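Local coordinates for transcriptional activator PlcR protein (Bacillus thuringiensis, PDB 3U3W) that binds DNA as a transcriptional activator of virulence genes when its helical-repeat domain holds the quorum-sensing signal peptide PapR, at residues 91-95 with 122-128; 159-163 with 197-201. One frame throughout, in Å; residues are numbered along the deposited sequence.

Contact 1 of 2, residues 91-95 with 122-128; sequences YKEIY and AAYVLKK
Val125 caps one face of the Tyr91 ring with CG2, 4.0 Å from the ring centroid and only 6° off the normal, a CH-pi contact. The two side chains cross at about a right angle: CG2 covers the middle of the ring, while CG1, the other branch of the valine, lies closest to CD2 of Tyr91. The tyrosine ring packs in addition on Cys86 of helix 72-87 and on an aromatic side chain of the bound peptide. One turn on, Tyr95 differs, with CG anti to the backbone N (chi1 178°), which carries its ring toward the end of helix 109-125. There Lys128 lays its aliphatic chain over a face of that ring, CD 3.6 Å from Tyr95 CZ; NZ, at 5.1 Å from the centroid, adds at most a weak cation-pi attraction. These helices, 91-102 and 109-125, follow one another in the all-helical TPR-like domain of the RNPP family, and the second ends in a Schellman motif with Lys127 at positive phi. Leu126, just before that turn, reaches between the two tyrosines: CD1 meets Tyr95 CB at 3.7 Å and CD2 meets Tyr91 CB at 4.1 Å. At Ala122 the backbones come closest, its CA 5.2 Å from Tyr91 CA, and its CB touches Ile94 CG2 and Tyr95 CB. On the solvent side Lys92 and Lys128 cross, their NZ atoms 4.2 Å apart, a pairing of like charges that is probably unfavourable.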
ATOM      1  N   TYR A  91      -0.990  24.365  -0.425  1.00 33.53           N
ATOM      2  CA  TYR A  91       0.396  24.703  -0.714  1.00 34.70           C
ATOM      3  C   TYR A  91       1.007  25.741   0.220  1.00 34.17           C
ATOM      4  O   TYR A  91       2.207  25.675   0.524  1.00 31.57           O
ATOM      5  CB  TYR A  91       0.555  25.084  -2.187  1.00 30.22           C
ATOM      6  CG  TYR A  91       0.399  23.884  -3.114  1.00 27.65           C
ATOM      7  CD1 TYR A  91       1.381  22.892  -3.168  1.00 22.06           C
ATOM      8  CD2 TYR A  91      -0.726  23.741  -3.922  1.00 28.52           C
ATOM      9  CE1 TYR A  91       1.257  21.800  -4.002  1.00 21.33           C
ATOM     10  CE2 TYR A  91      -0.865  22.648  -4.768  1.00 30.56           C
ATOM     11  CZ  TYR A  91       0.127  21.681  -4.805  1.00 31.88           C
ATOM     12  OH  TYR A  91      -0.019  20.588  -5.630  1.00 24.35           O
ATOM     13  N   LYS A  92       0.190  26.688   0.676  1.00 26.83           N
ATOM     14  CA  LYS A  92       0.617  27.627   1.716  1.00 37.96           C
ATOM     15  C   LYS A  92       1.150  26.870   2.941  1.00 40.95           C
ATOM     16  O   LYS A  92       2.296  27.072   3.368  1.00 34.81           O
ATOM     17  CB  LYS A  92      -0.542  28.539   2.138  1.00 36.21           C
ATOM     18  CG  LYS A  92      -0.257  30.044   1.990  1.00 64.33           C
ATOM     19  CD  LYS A  92       1.028  30.484   2.720  1.00 70.34           C
ATOM     20  CE  LYS A  92       1.317  31.988   2.527  1.00 68.30           C
ATOM     21  NZ  LYS A  92       2.652  32.403   3.080  1.00 58.05           N
ATOM     22  N   GLU A  93       0.325  25.983   3.491  0.97 27.04           N
ATOM     23  CA  GLU A  93       0.725  25.235   4.677  0.97 34.22           C
ATOM     24  C   GLU A  93       1.960  24.388   4.434  0.97 31.41           C
ATOM     25  O   GLU A  93       2.859  24.352   5.260  0.97 35.19           O
ATOM     26  CB  GLU A  93      -0.417  24.368   5.179  0.97 35.39           C
ATOM     27  CG  GLU A  93      -1.750  24.910   4.769  0.97 57.55           C
ATOM     28  CD  GLU A  93      -2.872  24.318   5.573  0.97 68.02           C
ATOM     29  OE1 GLU A  93      -2.581  23.755   6.655  0.97 69.31           O
ATOM     30  OE2 GLU A  93      -4.037  24.419   5.123  0.97 53.93           O
ATOM     31  N   ILE A  94       2.002  23.701   3.301  1.00 35.14           N
ATOM     32  CA  ILE A  94       3.188  22.942   2.951  1.00 40.26           C
ATOM     33  C   ILE A  94       4.416  23.830   2.976  1.00 31.88           C
ATOM     34  O   ILE A  94       5.464  23.470   3.524  1.00 36.53           O
ATOM     35  CB  ILE A  94       3.045  22.318   1.559  1.00 36.90           C
ATOM     36  CG1 ILE A  94       1.869  21.333   1.579  1.00 35.56           C
ATOM     37  CG2 ILE A  94       4.379  21.678   1.121  1.00 18.84           C
ATOM     38  CD1 ILE A  94       1.713  20.473   0.331  1.00 32.52           C
ATOM     39  N   TYR A  95       4.277  24.997   2.360  1.00 30.84           N
ATOM     40  CA  TYR A  95       5.363  25.963   2.269  1.00 32.51           C
ATOM     41  C   TYR A  95       5.899  26.353   3.653  1.00 33.06           C
ATOM     42  O   TYR A  95       7.108  26.323   3.903  1.00 35.79           O
ATOM     43  CB  TYR A  95       4.881  27.200   1.496  1.00 29.71           C
ATOM     44  CG  TYR A  95       5.906  28.289   1.373  1.00 34.38           C
ATOM     45  CD1 TYR A  95       6.881  28.247   0.374  1.00 40.16           C
ATOM     46  CD2 TYR A  95       5.905  29.371   2.251  1.00 33.71           C
ATOM     47  CE1 TYR A  95       7.827  29.248   0.253  1.00 33.57           C
ATOM     48  CE2 TYR A  95       6.843  30.384   2.134  1.00 38.36           C
ATOM     49  CZ  TYR A  95       7.797  30.316   1.141  1.00 42.99           C
ATOM     50  OH  TYR A  95       8.728  31.316   1.047  1.00 49.78           O
ATOM     51  N   ALA A 122       5.805  23.900  -3.909  1.00 26.23           N
ATOM     52  CA  ALA A 122       4.942  24.794  -3.171  1.00 33.19           C
ATOM     53  C   ALA A 122       5.252  26.243  -3.572  1.00 32.04           C
ATOM     54  O   ALA A 122       4.347  27.035  -3.849  1.00 37.86           O
ATOM     55  CB  ALA A 122       5.130  24.582  -1.681  1.00 20.96           C
ATOM     56  N   ALA A 123       6.537  26.572  -3.627  1.00 20.95           N
ATOM     57  CA  ALA A 123       6.964  27.911  -4.002  1.00 33.59           C
ATOM     58  C   ALA A 123       6.429  28.265  -5.387  1.00 36.98           C
ATOM     59  O   ALA A 123       5.883  29.347  -5.595  1.00 36.18           O
ATOM     60  CB  ALA A 123       8.477  28.017  -3.966  1.00 26.81           C
ATOM     61  N   TYR A 124       6.571  27.331  -6.320  1.00 32.41           N
ATOM     62  CA  TYR A 124       6.109  27.531  -7.682  1.00 26.86           C
ATOM     63  C   TYR A 124       4.590  27.684  -7.769  1.00 36.74           C
ATOM     64  O   TYR A 124       4.077  28.537  -8.500  1.00 34.33           O
ATOM     65  CB  TYR A 124       6.577  26.399  -8.590  1.00 22.91           C
ATOM     66  CG  TYR A 124       5.733  26.299  -9.823  1.00 35.18           C
ATOM     67  CD1 TYR A 124       6.011  27.080 -10.943  1.00 34.91           C
ATOM     68  CD2 TYR A 124       4.632  25.447  -9.867  1.00 26.90           C
ATOM     69  CE1 TYR A 124       5.215  27.004 -12.083  1.00 30.79           C
ATOM     70  CE2 TYR A 124       3.837  25.359 -11.003  1.00 32.44           C
ATOM     71  CZ  TYR A 124       4.134  26.145 -12.110  1.00 28.40           C
ATOM     72  OH  TYR A 124       3.343  26.082 -13.232  1.00 35.52           O
ATOM     73  N   VAL A 125       3.857  26.867  -7.030  1.00 27.42           N
ATOM     74  CA  VAL A 125       2.415  26.932  -7.152  1.00 32.84           C
ATOM     75  C   VAL A 125       1.958  28.257  -6.589  1.00 31.04           C
ATOM     76  O   VAL A 125       1.006  28.847  -7.072  1.00 33.81           O
ATOM     77  CB  VAL A 125       1.711  25.761  -6.429  1.00 33.57           C
ATOM     78  CG1 VAL A 125       0.204  26.013  -6.323  1.00 23.55           C
ATOM     79  CG2 VAL A 125       1.996  24.481  -7.160  1.00 29.03           C
ATOM     80  N   LEU A 126       2.664  28.724  -5.565  1.00 38.64           N
ATOM     81  CA  LEU A 126       2.318  29.969  -4.898  1.00 38.97           C
ATOM     82  C   LEU A 126       2.820  31.186  -5.684  1.00 32.20           C
ATOM     83  O   LEU A 126       2.616  32.330  -5.283  1.00 41.60           O
ATOM     84  CB  LEU A 126       2.858  29.973  -3.458  1.00 39.65           C
ATOM     85  CG  LEU A 126       2.235  28.940  -2.511  1.00 41.90           C
ATOM     86  CD1 LEU A 126       2.905  28.968  -1.148  1.00 34.30           C
ATOM     87  CD2 LEU A 126       0.747  29.156  -2.374  1.00 27.71           C
ATOM     88  N   LYS A 127       3.486  30.938  -6.801  1.00 37.81           N
ATOM     89  CA  LYS A 127       3.956  32.029  -7.652  1.00 48.23           C
ATOM     90  C   LYS A 127       5.022  32.891  -6.968  1.00 37.75           C
ATOM     91  O   LYS A 127       5.186  34.063  -7.281  1.00 43.13           O
ATOM     92  CB  LYS A 127       2.769  32.875  -8.125  1.00 40.40           C
ATOM     93  CG  LYS A 127       1.770  32.066  -8.960  1.00 46.60           C
ATOM     94  CD  LYS A 127       0.583  32.899  -9.425  1.00 50.75           C
ATOM     95  CE  LYS A 127      -0.500  32.030 -10.065  1.00 58.56           C
ATOM     96  NZ  LYS A 127      -0.065  31.373 -11.334  1.00 60.73           N
ATOM     97  N   LYS A 128       5.745  32.291  -6.031  1.00 37.18           N
ATOM     98  CA  LYS A 128       6.872  32.934  -5.385  1.00 28.19           C
ATOM     99  C   LYS A 128       8.137  32.766  -6.226  1.00 42.40           C
ATOM    100  O   LYS A 128       9.122  33.499  -6.075  1.00 40.61           O
ATOM    101  CB  LYS A 128       7.082  32.344  -3.992  1.00 33.18           C
ATOM    102  CG  LYS A 128       5.945  32.650  -3.005  1.00 36.42           C
ATOM    103  CD  LYS A 128       6.159  31.940  -1.659  1.00 28.37           C
ATOM    104  CE  LYS A 128       5.525  32.707  -0.501  1.00 40.81           C
ATOM    105  NZ  LYS A 128       4.108  33.090  -0.781  1.00 43.45           N
TER

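Contact 2 of 2, residues 159-163 with 197-201; sequences NAIAN and KVRYN
A single hydrogen bond joins the facing asparagines: Asn201 ND2 donates to Asn159 OD1 over 2.8 Å, with an N-H...O angle of 149°. The amide planes are nearly coplanar, and the donor lies in the carbonyl plane on a lone pair. Asn159 reaches across with CG anti to its backbone N. Asn163 meets the same amide by packing, its own amide plane turned 88° to that of Asn201 and its OD1 3.1 Å from Asn201 CG. Van der Waals contact beyond the amides is slight: the carbons Val198 CG2 and Lys197 CD graze the polar end of Asn159. The polar ends have a shared ligand outside the two segments. Asn159 ND2 and Asn201 ND2 hydrogen-bond to the backbone of the bound peptide, Asn163 ND2 does so weakly, and Lys197 NZ forms a salt bridge with the peptide backbone. Asparagines that hold a peptide's backbone in this way are consistent with the peptide-binding groove of RNPP receptors. Helices 153-167 and 192-208 run nearly parallel here, 11° apart with axes 10.9 Å from each other, and Phe178 of helix 171-187 packs against Asn159, Asn163 and Asn201, while helices 131-143 and 235-248 flank the pair.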
ATOM      1  N   ASN A 159       8.148  13.710 -12.135  1.00 28.00           N
ATOM      2  CA  ASN A 159       6.746  13.937 -12.405  1.00 16.81           C
ATOM      3  C   ASN A 159       6.420  15.407 -12.202  1.00 21.77           C
ATOM      4  O   ASN A 159       5.764  16.006 -13.042  1.00 29.02           O
ATOM      5  CB  ASN A 159       5.838  13.028 -11.552  1.00 20.23           C
ATOM      6  CG  ASN A 159       4.359  13.427 -11.641  1.00 21.77           C
ATOM      7  OD1 ASN A 159       3.644  13.083 -12.585  1.00 20.04           O
ATOM      8  ND2 ASN A 159       3.913  14.182 -10.675  1.00 17.63           N
ATOM      9  N   ALA A 160       6.883  15.995 -11.101  1.00 23.76           N
ATOM     10  CA  ALA A 160       6.750  17.453 -10.896  1.00 28.78           C
ATOM     11  C   ALA A 160       7.350  18.270 -12.062  1.00 25.98           C
ATOM     12  O   ALA A 160       6.698  19.148 -12.618  1.00 23.75           O
ATOM     13  CB  ALA A 160       7.367  17.886  -9.557  1.00 17.65           C
ATOM     14  N   ILE A 161       8.582  17.952 -12.445  1.00 23.37           N
ATOM     15  CA  ILE A 161       9.194  18.594 -13.594  1.00 28.05           C
ATOM     16  C   ILE A 161       8.305  18.492 -14.841  1.00 33.36           C
ATOM     17  O   ILE A 161       8.073  19.484 -15.526  1.00 24.60           O
ATOM     18  CB  ILE A 161      10.591  18.014 -13.882  1.00 36.21           C
ATOM     19  CG1 ILE A 161      11.575  18.412 -12.774  1.00 26.57           C
ATOM     20  CG2 ILE A 161      11.080  18.489 -15.240  1.00 27.11           C
ATOM     21  CD1 ILE A 161      12.917  17.670 -12.809  1.00 18.54           C
ATOM     22  N   ALA A 162       7.786  17.296 -15.122  1.00 34.50           N
ATOM     23  CA  ALA A 162       6.942  17.097 -16.303  1.00 21.63           C
ATOM     24  C   ALA A 162       5.625  17.897 -16.247  1.00 32.14           C
ATOM     25  O   ALA A 162       5.158  18.408 -17.268  1.00 21.03           O
ATOM     26  CB  ALA A 162       6.663  15.621 -16.502  1.00 23.68           C
ATOM     27  N   ASN A 163       5.035  17.994 -15.052  1.00 21.65           N
ATOM     28  CA  ASN A 163       3.831  18.791 -14.829  1.00 27.82           C
ATOM     29  C   ASN A 163       4.061  20.260 -15.139  1.00 25.73           C
ATOM     30  O   ASN A 163       3.181  20.943 -15.644  1.00 31.89           O
ATOM     31  CB  ASN A 163       3.374  18.700 -13.360  1.00 26.16           C
ATOM     32  CG  ASN A 163       2.681  17.378 -13.027  1.00 34.41           C
ATOM     33  OD1 ASN A 163       2.327  16.605 -13.910  1.00 30.81           O
ATOM     34  ND2 ASN A 163       2.476  17.130 -11.743  1.00 26.07           N
ATOM     35  N   LYS A 197      -1.170   8.135 -11.103  1.00 21.22           N
ATOM     36  CA  LYS A 197      -0.992   9.556 -11.033  1.00 20.44           C
ATOM     37  C   LYS A 197      -0.278  10.081 -12.299  1.00 29.06           C
ATOM     38  O   LYS A 197      -0.701  11.082 -12.884  1.00 18.88           O
ATOM     39  CB  LYS A 197      -0.209   9.925  -9.775  1.00 24.36           C
ATOM     40  CG  LYS A 197       0.189  11.384  -9.758  1.00 26.48           C
ATOM     41  CD  LYS A 197       1.188  11.692  -8.662  1.00 25.69           C
ATOM     42  CE  LYS A 197       0.523  11.709  -7.299  1.00 35.10           C
ATOM     43  NZ  LYS A 197       1.484  12.113  -6.245  1.00 45.49           N
ATOM     44  N   VAL A 198       0.803   9.411 -12.699  1.00 18.44           N
ATOM     45  CA  VAL A 198       1.529   9.785 -13.916  1.00 23.04           C
ATOM     46  C   VAL A 198       0.634   9.706 -15.146  1.00 27.83           C
ATOM     47  O   VAL A 198       0.657  10.605 -15.982  1.00 30.28           O
ATOM     48  CB  VAL A 198       2.787   8.909 -14.178  1.00 26.40           C
ATOM     49  CG1 VAL A 198       3.495   9.373 -15.457  1.00 21.83           C
ATOM     50  CG2 VAL A 198       3.734   8.958 -13.004  1.00 19.79           C
ATOM     51  N   ARG A 199      -0.151   8.637 -15.274  1.00 25.59           N
ATOM     52  CA  ARG A 199      -1.057   8.539 -16.424  1.00 23.37           C
ATOM     53  C   ARG A 199      -2.072   9.673 -16.450  1.00 28.15           C
ATOM     54  O   ARG A 199      -2.457  10.160 -17.521  1.00 26.12           O
ATOM     55  CB  ARG A 199      -1.758   7.189 -16.500  1.00 21.85           C
ATOM     56  CG  ARG A 199      -0.818   6.050 -16.797  1.00 27.11           C
ATOM     57  CD  ARG A 199      -1.560   4.756 -17.111  1.00 27.95           C
ATOM     58  NE  ARG A 199      -0.590   3.681 -17.304  1.00 31.44           N
ATOM     59  CZ  ARG A 199       0.009   3.403 -18.458  1.00 40.97           C
ATOM     60  NH1 ARG A 199      -0.275   4.105 -19.562  1.00 33.64           N
ATOM     61  NH2 ARG A 199       0.896   2.419 -18.512  1.00 38.07           N
ATOM     62  N   TYR A 200      -2.484  10.117 -15.270  1.00 29.12           N
ATOM     63  CA  TYR A 200      -3.449  11.202 -15.189  1.00 24.05           C
ATOM     64  C   TYR A 200      -2.863  12.518 -15.685  1.00 29.90           C
ATOM     65  O   TYR A 200      -3.528  13.260 -16.417  1.00 24.30           O
ATOM     66  CB  TYR A 200      -3.935  11.373 -13.769  1.00 18.53           C
ATOM     67  CG  TYR A 200      -4.823  12.573 -13.561  1.00 19.45           C
ATOM     68  CD1 TYR A 200      -6.137  12.579 -14.017  1.00 16.57           C
ATOM     69  CD2 TYR A 200      -4.353  13.695 -12.895  1.00 21.54           C
ATOM     70  CE1 TYR A 200      -6.954  13.665 -13.816  1.00 19.17           C
ATOM     71  CE2 TYR A 200      -5.167  14.796 -12.677  1.00 19.95           C
ATOM     72  CZ  TYR A 200      -6.465  14.775 -13.135  1.00 24.29           C
ATOM     73  OH  TYR A 200      -7.277  15.863 -12.907  1.00 19.67           O
ATOM     74  N   ASN A 201      -1.633  12.805 -15.263  1.00 26.66           N
ATOM     75  CA  ASN A 201      -0.971  14.057 -15.607  1.00 22.15           C
ATOM     76  C   ASN A 201      -0.673  14.021 -17.089  1.00 23.63           C
ATOM     77  O   ASN A 201      -0.931  14.977 -17.806  1.00 28.04           O
ATOM     78  CB  ASN A 201       0.322  14.236 -14.801  1.00 17.27           C
ATOM     79  CG  ASN A 201       0.075  14.545 -13.319  1.00 26.82           C
ATOM     80  OD1 ASN A 201      -0.931  15.171 -12.952  1.00 23.04           O
ATOM     81  ND2 ASN A 201       1.009  14.112 -12.460  1.00 21.44           N
TER

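Overall arrangement
Both contacts belong to the RNPP C-terminal domain and follow each other along the chain, contact 1 closing before contact 2 opens. Their centres are 18 Å apart and their nearest atoms about 6 Å, so they do not touch; the bound peptide connects them. Contact 2 binds the peptide backbone and also packs on its side chains, whereas contact 1 meets an aromatic side chain through Tyr91. The backbone bonds of contact 2 would be expected to depend little on peptide sequence. The DNA is remote, with nearest atoms about 39 Å from contact 1 and 38 Å from contact 2, consistent with the peptide signal acting on DNA binding at long range.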